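Side-chain contacts in BSU-2 beta-lactamase (Bacillus subtilis, PDB 6W5E), which probably hydrolyses the amide bond of beta-lactam antibiotics, as a class D serine beta-lactamase of a Gram-positive bacterium: residues 180-184 and 185-189; 203-207 and 208-212. One frame throughout, in Å; residues are numbered along the deposited sequence.

In the fold
Contact 1 closes helix 172-184 and contact 2 turns strand 202-205 into strand 209-217; helix 191-200 lies between them along the chain. Their centres are about 20 Å apart and their nearest atoms about 8 Å, so they do not touch. Contact 1 is a surface contact, whereas contact 2 is partly buried, with Tyr209, Thr210 and Leu211 inside and the turn outside. Both are held by main-chain bonds, but in different patterns: a C-terminal helix cap in 180-189, an antiparallel pairing with a bulge in 203-212. Around the cap, lysines and glutamates form a charged surface; in the hairpin a buried tyrosine ring and leucine sit beside more exposed carboxylates.

Contact 1: 180-184 and 185-189; sequences EKLAK and EELPF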
loop_
_atom_site.group_PDB
_atom_site.type_symbol
_atom_site.label_atom_id
_atom_site.label_comp_id
_atom_site.label_asym_id
_atom_site.label_seq_id
_atom_site.Cartn_x
_atom_site.Cartn_y
_atom_site.Cartn_z
ATOM N N GLU A 180 4.564 3.690 -8.363
ATOM C CA GLU A 180 4.758 4.728 -9.364
ATOM C C GLU A 180 4.021 4.385 -10.655
ATOM O O GLU A 180 3.432 5.263 -11.299
ATOM C CB GLU A 180 6.253 4.903 -9.628
ATOM C CG GLU A 180 6.568 5.907 -10.704
ATOM C CD GLU A 180 8.055 6.140 -10.882
ATOM O OE1 GLU A 180 8.835 5.897 -9.929
ATOM O OE2 GLU A 180 8.443 6.570 -11.993
ATOM N N LYS A 181 4.050 3.111 -11.056
ATOM C CA LYS A 181 3.290 2.687 -12.230
ATOM C C LYS A 181 1.790 2.852 -12.013
ATOM O O LYS A 181 1.067 3.253 -12.934
ATOM C CB LYS A 181 3.626 1.240 -12.576
ATOM C CG LYS A 181 5.082 1.026 -12.931
ATOM C CD LYS A 181 5.386 -0.464 -13.046
ATOM C CE LYS A 181 6.819 -0.729 -13.466
ATOM N NZ LYS A 181 7.157 -2.162 -13.238
ATOM N N LEU A 182 1.302 2.552 -10.806
ATOM C CA LEU A 182 -0.114 2.765 -10.519
ATOM C C LEU A 182 -0.471 4.250 -10.560
ATOM O O LEU A 182 -1.494 4.636 -11.136
ATOM C CB LEU A 182 -0.478 2.143 -9.167
ATOM C CG LEU A 182 -1.913 2.401 -8.678
ATOM C CD1 LEU A 182 -2.934 1.825 -9.663
ATOM C CD2 LEU A 182 -2.121 1.839 -7.263
ATOM N N ALA A 183 0.359 5.100 -9.953
ATOM C CA ALA A 183 0.099 6.537 -9.994
ATOM C C ALA A 183 0.021 7.044 -11.429
ATOM O O ALA A 183 -0.867 7.835 -11.775
ATOM C CB ALA A 183 1.192 7.281 -9.231
ATOM N N LYS A 184 0.943 6.603 -12.276
ATOM C CA LYS A 184 0.966 7.002 -13.675
ATOM C C LYS A 184 -0.083 6.282 -14.507
ATOM O O LYS A 184 -0.247 6.609 -15.692
ATOM C CB LYS A 184 2.337 6.680 -14.263
ATOM C CG LYS A 184 3.506 7.516 -13.744
ATOM C CD LYS A 184 4.805 6.954 -14.325
ATOM C CE LYS A 184 6.043 7.758 -13.979
ATOM N NZ LYS A 184 7.261 7.090 -14.528
ATOM N N GLU A 185 -0.754 5.289 -13.930
ATOM C CA GLU A 185 -1.724 4.455 -14.642
ATOM C C GLU A 185 -1.091 3.746 -15.834
ATOM O O GLU A 185 -1.723 3.549 -16.871
ATOM C CB GLU A 185 -3.009 5.213 -14.987
ATOM C CG GLU A 185 -3.619 5.785 -13.713
ATOM C CD GLU A 185 -4.872 6.587 -13.921
ATOM O OE1 GLU A 185 -5.380 6.636 -15.061
ATOM O OE2 GLU A 185 -5.342 7.171 -12.922
ATOM N N GLU A 186 0.174 3.354 -15.668
ATOM C CA GLU A 186 0.938 2.587 -16.650
ATOM C C GLU A 186 1.062 1.135 -16.226
ATOM O O GLU A 186 2.138 0.536 -16.255
ATOM C CB GLU A 186 2.308 3.220 -16.872
ATOM C CG GLU A 186 2.222 4.554 -17.615
ATOM C CD GLU A 186 3.538 5.314 -17.676
ATOM O OE1 GLU A 186 4.558 4.787 -17.193
ATOM O OE2 GLU A 186 3.543 6.448 -18.203
ATOM N N LEU A 187 -0.036 0.560 -15.779
ATOM C CA LEU A 187 -0.137 -0.848 -15.467
ATOM C C LEU A 187 -1.171 -1.458 -16.399
ATOM O O LEU A 187 -2.023 -0.747 -16.946
ATOM C CB LEU A 187 -0.567 -1.045 -14.007
ATOM C CG LEU A 187 0.473 -0.727 -12.929
ATOM C CD1 LEU A 187 -0.201 -0.762 -11.570
ATOM C CD2 LEU A 187 1.635 -1.720 -12.985
ATOM N N PRO A 188 -1.113 -2.767 -16.620
ATOM C CA PRO A 188 -2.045 -3.437 -17.546
ATOM C C PRO A 188 -3.402 -3.732 -16.915
ATOM O O PRO A 188 -3.860 -4.875 -16.867
ATOM C CB PRO A 188 -1.277 -4.714 -17.910
ATOM C CG PRO A 188 -0.452 -4.993 -16.717
ATOM C CD PRO A 188 -0.017 -3.657 -16.201
ATOM N N PHE A 189 -4.046 -2.688 -16.407
ATOM C CA PHE A 189 -5.407 -2.769 -15.904
ATOM C C PHE A 189 -6.265 -1.771 -16.664
ATOM O O PHE A 189 -5.764 -0.753 -17.150
ATOM C CB PHE A 189 -5.454 -2.450 -14.401
ATOM C CG PHE A 189 -4.681 -3.417 -13.570
ATOM C CD1 PHE A 189 -5.153 -4.709 -13.379
ATOM C CD2 PHE A 189 -3.474 -3.056 -12.996
ATOM C CE1 PHE A 189 -4.440 -5.618 -12.627
ATOM C CE2 PHE A 189 -2.750 -3.966 -12.250
ATOM C CZ PHE A 189 -3.236 -5.249 -12.055
HETATM O O HOH W 1 6.568 6.541 -17.369
#
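A helix C-cap at the surface joins Lys181, Leu182 and Lys184, in the last turn of helix 172-184, to Glu185, Glu186 and Leu187 of the loop leading to helix 191-200. Glu185, with a positive phi of 59°, turns the chain out of the helix. Two bonds then run back into the last turn: Glu186 N reaches Lys181 O at 2.9 Å, and Glu185 N meets Leu182 O at 3.0 Å from above that carbonyl's plane. Beyond the turn, Leu187 points back at the helix and sets one methyl on each of two neighbouring residues. Leu187 CD2 lies 3.6 Å from Lys181 CB, the two side chains crossing at about a right angle, while Leu187 CD1 sits 3.8 Å from Leu182 CB. On the outer side the extended chain of Lys184 runs past the Glu186 carboxylate, Lys184 CD 3.6 Å from Glu186 OE1. Lys184 NZ continues to Glu180 OE2 in a 2.8 Å salt bridge that uses the anti lone pair of the oxygen, and water 1 links the same NZ to Glu186 OE1. With CG anti to its carbonyl carbon (chi1 -56°), Glu185 passes CG beside Leu182 O and carries its carboxylate to salt bridges with Lys191, Lys195 and Lys198, tying the cap to helix 191-200. The leucine packing accompanies a Schellman motif, defined by the positive phi and the paired return bonds, that ends an alpha-helix.

Contact 2: 203-207 and 208-212; sequences QEEGD and HYTLY
Tyr209 lays its ring across the turn, against Gly206 and Glu204. The ring takes the crowded position, CG between the backbone N and carbonyl carbon (chi1 74°), which lays one face under Gly206 N, 4.3 Å above the Tyr209 ring plane. The same Gly206 N donates to Tyr209 O at 2.9 Å. Further along the ring, Tyr209 CE2 approaches Glu204 CB at 4.0 Å, and the Glu204 carboxylate, its plane 74° from that of the ring, brings OE2 to 3.3 Å from Tyr209 OH. Ile265 and Thr266 of the C-terminal tail also touch the tyrosine. Leu211 projects from the same sheet face as Glu204, its CD2 4.0 Å from Glu204 OE2. Across the strands, Glu205 and Thr210, a non-hydrogen-bonded pair, run alongside each other from the same face, with Glu205 CG 3.8 Å from Thr210 CG2; water 2 bonds to Thr210 OG1 and more weakly to Glu205 OE2. At the turn, Asp207 CB sits over the centre of the His208 ring in a CH-pi contact, while His208 ND1 is bonded to Glu234. Leu211 N donates to Glu204 O at 2.9 Å, and Leu211 O accepts from Gln203 N at 2.8 Å and weakly from Glu204 N. Gln203 and Glu204 both face Leu211, a classic beta bulge, in an antiparallel hairpin whose strand 202-205 edges the central sheet of the beta-lactamase fold.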
loop_
_atom_site.group_PDB
_atom_site.type_symbol
_atom_site.label_atom_id
_atom_site.label_comp_id
_atom_site.label_asym_id
_atom_site.label_seq_id
_atom_site.Cartn_x
_atom_site.Cartn_y
_atom_site.Cartn_z
ATOM N N GLN A 203 -7.175 8.557 1.784
ATOM C CA GLN A 203 -7.143 8.754 3.227
ATOM C C GLN A 203 -7.647 10.126 3.641
ATOM O O GLN A 203 -8.305 10.250 4.679
ATOM C CB GLN A 203 -5.714 8.572 3.748
ATOM C CG GLN A 203 -5.085 7.246 3.366
ATOM C CD GLN A 203 -5.495 6.125 4.301
ATOM O OE1 GLN A 203 -5.095 6.100 5.464
ATOM N NE2 GLN A 203 -6.288 5.188 3.797
ATOM N N GLU A 204 -7.348 11.157 2.850
ATOM C CA GLU A 204 -7.736 12.534 3.133
ATOM C C GLU A 204 -7.939 13.256 1.813
ATOM O O GLU A 204 -7.068 13.193 0.945
ATOM C CB GLU A 204 -6.612 13.279 3.862
ATOM C CG GLU A 204 -6.216 12.782 5.231
ATOM C CD GLU A 204 -5.491 13.862 6.022
ATOM O OE1 GLU A 204 -6.171 14.643 6.717
ATOM O OE2 GLU A 204 -4.247 13.941 5.925
ATOM N N GLU A 205 -9.048 13.985 1.685
ATOM C CA GLU A 205 -9.283 14.886 0.557
ATOM C C GLU A 205 -9.364 16.299 1.121
ATOM O O GLU A 205 -10.401 16.698 1.658
ATOM C CB GLU A 205 -10.567 14.537 -0.192
ATOM C CG GLU A 205 -10.416 13.509 -1.286
ATOM C CD GLU A 205 -11.603 13.495 -2.224
ATOM O OE1 GLU A 205 -12.480 12.628 -2.074
ATOM O OE2 GLU A 205 -11.662 14.364 -3.118
ATOM N N GLY A 206 -8.268 17.050 1.014
ATOM C CA GLY A 206 -8.259 18.439 1.417
ATOM C C GLY A 206 -8.662 19.359 0.280
ATOM O O GLY A 206 -9.032 18.929 -0.812
ATOM N N ASP A 207 -8.591 20.661 0.561
ATOM C CA ASP A 207 -8.864 21.659 -0.466
ATOM C C ASP A 207 -7.771 21.692 -1.526
ATOM O O ASP A 207 -8.042 22.031 -2.683
ATOM C CB ASP A 207 -8.998 23.044 0.168
ATOM C CG ASP A 207 -10.180 23.144 1.107
ATOM O OD1 ASP A 207 -11.274 22.676 0.734
ATOM O OD2 ASP A 207 -10.016 23.693 2.216
ATOM N N HIS A 208 -6.539 21.346 -1.159
ATOM C CA HIS A 208 -5.395 21.525 -2.037
ATOM C C HIS A 208 -4.596 20.254 -2.271
ATOM O O HIS A 208 -3.590 20.301 -2.988
ATOM C CB HIS A 208 -4.469 22.621 -1.483
ATOM C CG HIS A 208 -5.176 23.903 -1.170
ATOM N ND1 HIS A 208 -5.772 24.675 -2.141
ATOM C CD2 HIS A 208 -5.395 24.539 0.005
ATOM C CE1 HIS A 208 -6.323 25.737 -1.581
ATOM N NE2 HIS A 208 -6.107 25.679 -0.279
ATOM N N TYR A 209 -5.007 19.128 -1.695
ATOM C CA TYR A 209 -4.261 17.888 -1.849
ATOM C C TYR A 209 -5.196 16.712 -1.623
ATOM O O TYR A 209 -6.244 16.843 -0.988
ATOM C CB TYR A 209 -3.090 17.814 -0.857
ATOM C CG TYR A 209 -3.554 17.535 0.547
ATOM C CD1 TYR A 209 -4.018 18.561 1.354
ATOM C CD2 TYR A 209 -3.572 16.233 1.057
ATOM C CE1 TYR A 209 -4.467 18.313 2.636
ATOM C CE2 TYR A 209 -4.033 15.970 2.332
ATOM C CZ TYR A 209 -4.467 17.018 3.122
ATOM O OH TYR A 209 -4.923 16.769 4.393
ATOM N N THR A 210 -4.786 15.550 -2.134
ATOM C CA THR A 210 -5.434 14.279 -1.832
ATOM C C THR A 210 -4.352 13.290 -1.437
ATOM O O THR A 210 -3.385 13.095 -2.184
ATOM C CB THR A 210 -6.238 13.729 -3.028
ATOM O OG1 THR A 210 -7.192 14.708 -3.451
ATOM C CG2 THR A 210 -6.983 12.463 -2.636
ATOM N N LEU A 211 -4.508 12.679 -0.265
ATOM C CA LEU A 211 -3.568 11.681 0.230
ATOM C C LEU A 211 -4.160 10.298 -0.023
ATOM O O LEU A 211 -5.285 10.009 0.412
ATOM C CB LEU A 211 -3.298 11.884 1.721
ATOM C CG LEU A 211 -2.411 10.817 2.372
ATOM C CD1 LEU A 211 -1.006 10.845 1.792
ATOM C CD2 LEU A 211 -2.377 11.013 3.878
ATOM N N TYR A 212 -3.405 9.455 -0.723
ATOM C CA TYR A 212 -3.778 8.073 -0.984
ATOM C C TYR A 212 -2.783 7.169 -0.274
ATOM O O TYR A 212 -1.571 7.401 -0.346
ATOM C CB TYR A 212 -3.679 7.745 -2.476
ATOM C CG TYR A 212 -4.473 8.628 -3.410
ATOM C CD1 TYR A 212 -3.992 9.868 -3.817
ATOM C CD2 TYR A 212 -5.680 8.193 -3.936
ATOM C CE1 TYR A 212 -4.719 10.663 -4.698
ATOM C CE2 TYR A 212 -6.403 8.973 -4.827
ATOM C CZ TYR A 212 -5.924 10.206 -5.197
ATOM O OH TYR A 212 -6.650 10.983 -6.077
HETATM O O HOH W 2 -9.148 13.753 -5.168
#